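Local coordinates for cytochrome c, putative (Shewanella oneidensis, PDB 1SP3), which carries eight c-type hemes and probably acts as a respiratory oxidoreductase, reducing tetrathionate, at residues 28-33 / 91-96. Numbering follows the deposited sequence.
With HEC (heme c), chain E.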
ATOM      1  N   GLU A  28      28.420   1.495  -3.120  1.00 33.84           N
ATOM      2  CA  GLU A  28      27.655   2.682  -3.485  1.00 35.42           C
ATOM      3  C   GLU A  28      26.122   2.451  -3.522  1.00 33.13           C
ATOM      4  O   GLU A  28      25.333   3.208  -2.941  1.00 33.51           O
ATOM      5  CB  GLU A  28      28.134   3.266  -4.845  1.00 35.02           C
ATOM      6  CG  GLU A  28      28.072   4.798  -4.786  1.00 45.39           C
ATOM      7  CD  GLU A  28      28.227   5.524  -6.138  1.00 56.53           C
ATOM      8  OE1 GLU A  28      28.292   6.786  -6.057  1.00 59.59           O
ATOM      9  OE2 GLU A  28      28.243   4.878  -7.264  1.00 59.19           O
ATOM     10  N   GLN A  29      25.722   1.417  -4.237  1.00 32.91           N
ATOM     11  CA  GLN A  29      24.309   1.060  -4.389  1.00 31.90           C
ATOM     12  C   GLN A  29      23.667   0.808  -3.015  1.00 31.12           C
ATOM     13  O   GLN A  29      22.575   1.237  -2.769  1.00 32.38           O
ATOM     14  CB  GLN A  29      24.282  -0.233  -5.216  1.00 33.14           C
ATOM     15  CG  GLN A  29      24.473  -0.087  -6.768  1.00 35.83           C
ATOM     16  CD  GLN A  29      25.856   0.391  -7.178  1.00 38.32           C
ATOM     17  OE1 GLN A  29      26.836  -0.003  -6.615  1.00 37.92           O
ATOM     18  NE2 GLN A  29      25.911   1.217  -8.183  1.00 42.14           N
ATOM     19  N   ALA A  30      24.356   0.113  -2.107  1.00 30.64           N
ATOM     20  CA  ALA A  30      23.841  -0.115  -0.756  1.00 30.52           C
ATOM     21  C   ALA A  30      23.636   1.222  -0.060  1.00 31.03           C
ATOM     22  O   ALA A  30      22.565   1.520   0.475  1.00 31.02           O
ATOM     23  CB  ALA A  30      24.733  -1.020  -0.007  1.00 29.25           C
ATOM     24  N   THR A  31      24.659   2.059  -0.085  1.00 32.08           N
ATOM     25  CA  THR A  31      24.579   3.344   0.555  1.00 33.66           C
ATOM     26  C   THR A  31      23.410   4.147   0.021  1.00 32.57           C
ATOM     27  O   THR A  31      22.682   4.743   0.809  1.00 30.71           O
ATOM     28  CB  THR A  31      25.835   4.102   0.294  1.00 34.47           C
ATOM     29  OG1 THR A  31      26.905   3.383   0.915  1.00 41.95           O
ATOM     30  CG2 THR A  31      25.806   5.415   1.034  1.00 34.62           C
ATOM     31  N   ASP A  32      23.282   4.168  -1.312  1.00 31.92           N
ATOM     32  CA  ASP A  32      22.188   4.884  -1.959  1.00 33.44           C
ATOM     33  C   ASP A  32      20.804   4.326  -1.570  1.00 31.98           C
ATOM     34  O   ASP A  32      19.882   5.065  -1.341  1.00 31.73           O
ATOM     35  CB  ASP A  32      22.330   4.826  -3.499  1.00 34.43           C
ATOM     36  CG  ASP A  32      23.514   5.658  -4.024  1.00 36.44           C
ATOM     37  OD1 ASP A  32      23.897   6.674  -3.344  1.00 35.38           O
ATOM     38  OD2 ASP A  32      24.085   5.334  -5.117  1.00 37.90           O
ATOM     39  N   MET A  33      20.675   3.028  -1.568  1.00 30.25           N
ATOM     40  CA  MET A  33      19.397   2.404  -1.360  1.00 31.71           C
ATOM     41  C   MET A  33      18.978   2.690   0.086  1.00 31.58           C
ATOM     42  O   MET A  33      17.771   2.927   0.427  1.00 28.43           O
ATOM     43  CB  MET A  33      19.548   0.915  -1.633  1.00 32.45           C
ATOM     44  CG  MET A  33      18.260   0.191  -2.174  1.00 40.84           C
ATOM     45  SD  MET A  33      17.140  -0.134  -0.748  1.00 53.40           S
ATOM     46  CE  MET A  33      18.533  -0.666   0.326  1.00 34.47           C
ATOM     47  N   LYS A  91      22.068   0.919   9.838  1.00 33.40           N
ATOM     48  CA  LYS A  91      23.305   1.425   9.244  1.00 35.34           C
ATOM     49  C   LYS A  91      24.192   0.297   8.795  1.00 34.15           C
ATOM     50  O   LYS A  91      25.247   0.494   8.174  1.00 32.50           O
ATOM     51  CB  LYS A  91      24.101   2.330  10.174  1.00 35.32           C
ATOM     52  CG  LYS A  91      23.351   3.581  10.642  1.00 41.56           C
ATOM     53  CD  LYS A  91      22.840   4.561   9.531  1.00 48.80           C
ATOM     54  CE  LYS A  91      23.779   4.851   8.273  1.00 54.45           C
ATOM     55  NZ  LYS A  91      25.306   5.113   8.390  1.00 57.69           N
ATOM     56  N   ASP A  92      23.728  -0.904   9.081  1.00 34.14           N
ATOM     57  CA  ASP A  92      24.463  -2.062   8.630  1.00 34.30           C
ATOM     58  C   ASP A  92      24.223  -2.469   7.150  1.00 32.22           C
ATOM     59  O   ASP A  92      23.206  -3.165   6.794  1.00 30.73           O
ATOM     60  CB  ASP A  92      24.127  -3.224   9.541  1.00 35.21           C
ATOM     61  CG  ASP A  92      25.046  -4.402   9.337  1.00 39.78           C
ATOM     62  OD1 ASP A  92      25.806  -4.458   8.291  1.00 41.93           O
ATOM     63  OD2 ASP A  92      25.010  -5.366  10.160  1.00 48.12           O
ATOM     64  N   LYS A  93      25.227  -2.165   6.327  1.00 31.40           N
ATOM     65  CA  LYS A  93      25.156  -2.458   4.879  1.00 32.29           C
ATOM     66  C   LYS A  93      25.020  -3.924   4.549  1.00 32.29           C
ATOM     67  O   LYS A  93      24.397  -4.273   3.547  1.00 31.94           O
ATOM     68  CB  LYS A  93      26.290  -1.800   4.086  1.00 32.96           C
ATOM     69  CG  LYS A  93      26.171  -0.269   4.053  1.00 37.87           C
ATOM     70  CD  LYS A  93      27.536   0.347   4.393  1.00 50.57           C
ATOM     71  CE  LYS A  93      27.505   1.861   4.503  1.00 50.82           C
ATOM     72  NZ  LYS A  93      28.247   2.272   3.315  1.00 55.54           N
ATOM     73  N   THR A  94      25.595  -4.813   5.366  1.00 32.08           N
ATOM     74  CA  THR A  94      25.412  -6.247   5.036  1.00 32.73           C
ATOM     75  C   THR A  94      23.993  -6.796   5.231  1.00 31.78           C
ATOM     76  O   THR A  94      23.720  -7.981   4.868  1.00 33.26           O
ATOM     77  CB  THR A  94      26.421  -7.154   5.776  1.00 32.40           C
ATOM     78  OG1 THR A  94      26.057  -7.144   7.144  1.00 33.25           O
ATOM     79  CG2 THR A  94      27.799  -6.488   5.807  1.00 31.93           C
ATOM     80  N   LYS A  95      23.112  -5.985   5.784  1.00 30.64           N
ATOM     81  CA  LYS A  95      21.703  -6.393   5.972  1.00 31.22           C
ATOM     82  C   LYS A  95      20.734  -5.971   4.872  1.00 30.13           C
ATOM     83  O   LYS A  95      19.527  -6.154   5.001  1.00 29.75           O
ATOM     84  CB  LYS A  95      21.166  -5.873   7.328  1.00 32.19           C
ATOM     85  CG  LYS A  95      21.974  -6.405   8.537  1.00 37.46           C
ATOM     86  CD  LYS A  95      22.226  -7.905   8.425  1.00 43.06           C
ATOM     87  CE  LYS A  95      23.007  -8.460   9.682  1.00 50.26           C
ATOM     88  NZ  LYS A  95      22.954  -9.973   9.728  1.00 49.58           N
ATOM     89  N   VAL A  96      21.229  -5.406   3.779  1.00 28.87           N
ATOM     90  CA  VAL A  96      20.317  -5.017   2.688  1.00 28.42           C
ATOM     91  C   VAL A  96      19.996  -6.242   1.921  1.00 29.99           C
ATOM     92  O   VAL A  96      20.844  -7.105   1.831  1.00 31.11           O
ATOM     93  CB  VAL A  96      20.983  -3.963   1.823  1.00 29.09           C
ATOM     94  CG1 VAL A  96      20.119  -3.570   0.613  1.00 25.21           C
ATOM     95  CG2 VAL A  96      21.309  -2.780   2.735  1.00 21.32           C
TER
HETATM   96 FE   HEC E 803      19.331  -2.295  -7.415  1.00 33.01          FE
HETATM   97  CHA HEC E 803      19.724  -0.822 -10.489  1.00 28.69           C
HETATM   98  CHB HEC E 803      22.626  -3.189  -7.569  1.00 24.21           C
HETATM   99  CHC HEC E 803      19.058  -3.392  -4.213  1.00 26.45           C
HETATM  100  CHD HEC E 803      15.996  -1.783  -7.422  1.00 23.44           C
HETATM  101  NA  HEC E 803      20.888  -2.082  -8.802  1.00 28.08           N
HETATM  102  C1A HEC E 803      20.835  -1.408  -9.987  1.00 30.33           C
HETATM  103  C2A HEC E 803      22.153  -1.399 -10.641  1.00 31.89           C
HETATM  104  C3A HEC E 803      22.980  -2.028  -9.826  1.00 28.69           C
HETATM  105  C4A HEC E 803      22.182  -2.453  -8.643  1.00 28.63           C
HETATM  106  CMA HEC E 803      24.512  -2.258 -10.056  1.00 22.29           C
HETATM  107  CAA HEC E 803      22.509  -0.735 -12.001  1.00 32.10           C
HETATM  108  CBA HEC E 803      22.249   0.802 -11.912  1.00 40.22           C
HETATM  109  CGA HEC E 803      23.006   1.409 -10.739  1.00 45.84           C
HETATM  110  O1A HEC E 803      24.227   1.114 -10.739  1.00 46.77           O
HETATM  111  O2A HEC E 803      22.441   2.184  -9.856  1.00 49.78           O
HETATM  112  NB  HEC E 803      20.560  -3.086  -6.192  1.00 29.49           N
HETATM  113  C1B HEC E 803      21.870  -3.386  -6.412  1.00 28.69           C
HETATM  114  C2B HEC E 803      22.396  -3.907  -5.178  1.00 27.48           C
HETATM  115  C3B HEC E 803      21.422  -3.939  -4.282  1.00 29.14           C
HETATM  116  C4B HEC E 803      20.241  -3.451  -4.886  1.00 30.00           C
HETATM  117  CMB HEC E 803      23.870  -4.407  -4.978  1.00 25.25           C
HETATM  118  CAB HEC E 803      21.528  -4.383  -2.777  1.00 29.25           C
HETATM  119  CBB HEC E 803      22.450  -3.854  -1.911  1.00 24.78           C
HETATM  120  NC  HEC E 803      17.765  -2.526  -6.016  1.00 30.00           N
HETATM  121  C1C HEC E 803      17.873  -3.035  -4.770  1.00 27.04           C
HETATM  122  C2C HEC E 803      16.554  -3.112  -4.173  1.00 30.39           C
HETATM  123  C3C HEC E 803      15.669  -2.652  -5.057  1.00 29.67           C
HETATM  124  C4C HEC E 803      16.457  -2.261  -6.240  1.00 26.79           C
HETATM  125  CMC HEC E 803      16.301  -3.647  -2.746  1.00 29.45           C
HETATM  126  CAC HEC E 803      14.094  -2.541  -4.970  1.00 31.89           C
HETATM  127  CBC HEC E 803      13.376  -2.167  -3.894  1.00 29.87           C
HETATM  128  ND  HEC E 803      18.093  -1.446  -8.725  1.00 31.81           N
HETATM  129  C1D HEC E 803      16.710  -1.350  -8.516  1.00 29.85           C
HETATM  130  C2D HEC E 803      16.134  -0.711  -9.634  1.00 27.86           C
HETATM  131  C3D HEC E 803      17.316  -0.355 -10.540  1.00 28.11           C
HETATM  132  C4D HEC E 803      18.465  -0.894  -9.930  1.00 32.39           C
HETATM  133  CMD HEC E 803      14.616  -0.350  -9.885  1.00 26.45           C
HETATM  134  CAD HEC E 803      17.271   0.332 -11.908  1.00 25.30           C
HETATM  135  CBD HEC E 803      16.820  -0.753 -12.884  1.00 35.18           C
HETATM  136  CGD HEC E 803      16.582  -0.303 -14.310  1.00 39.60           C
HETATM  137  O1D HEC E 803      15.912  -1.067 -15.064  1.00 41.44           O
HETATM  138  O2D HEC E 803      17.060   0.805 -14.677  1.00 45.71           O
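The pocket of heme c #2 borders the contact of Met33 with Val96, which joins helix 15-34 to the loop that leads into Cys98 and Cys101, the covalent attachment points of that heme. A helix and a loop distant in sequence thus each contribute a residue, Gln29 and Val96, to one heme pocket. Met33 CE and Val96 CG1 come tip to tip at 3.3 Å, tight for two carbons; CG1, anti to the backbone N (chi1 177°), also lies 3.4 Å from heme CBB. Ala30 CB faces Lys93 CG more loosely, at 4.4 Å. Lys93 NZ donates to Thr31 OG1 (3.0 Å), a hydroxyl that is also hydrogen-bonded to Glu27 O. Gln29 lays CG 3.7 Å from heme CHB, and the bend at chi2 (67°) turns NE2 to the propionate, where it makes a weak bond to O1A (3.1 Å), while OE1 bonds His26 ND1. A leucine at Gln29 would probably leave both that propionate oxygen and the histidine nitrogen without this partner. Asp92 OD1 accepts from Thr94 N in an Asx turn at the start of the 3-10 segment 93-95, and from Thr94 OG1 as well. Trp39 of helix 37-40 packs on Met33 and Val96, and Met34 of helix 15-34 touches Lys93 and Val96.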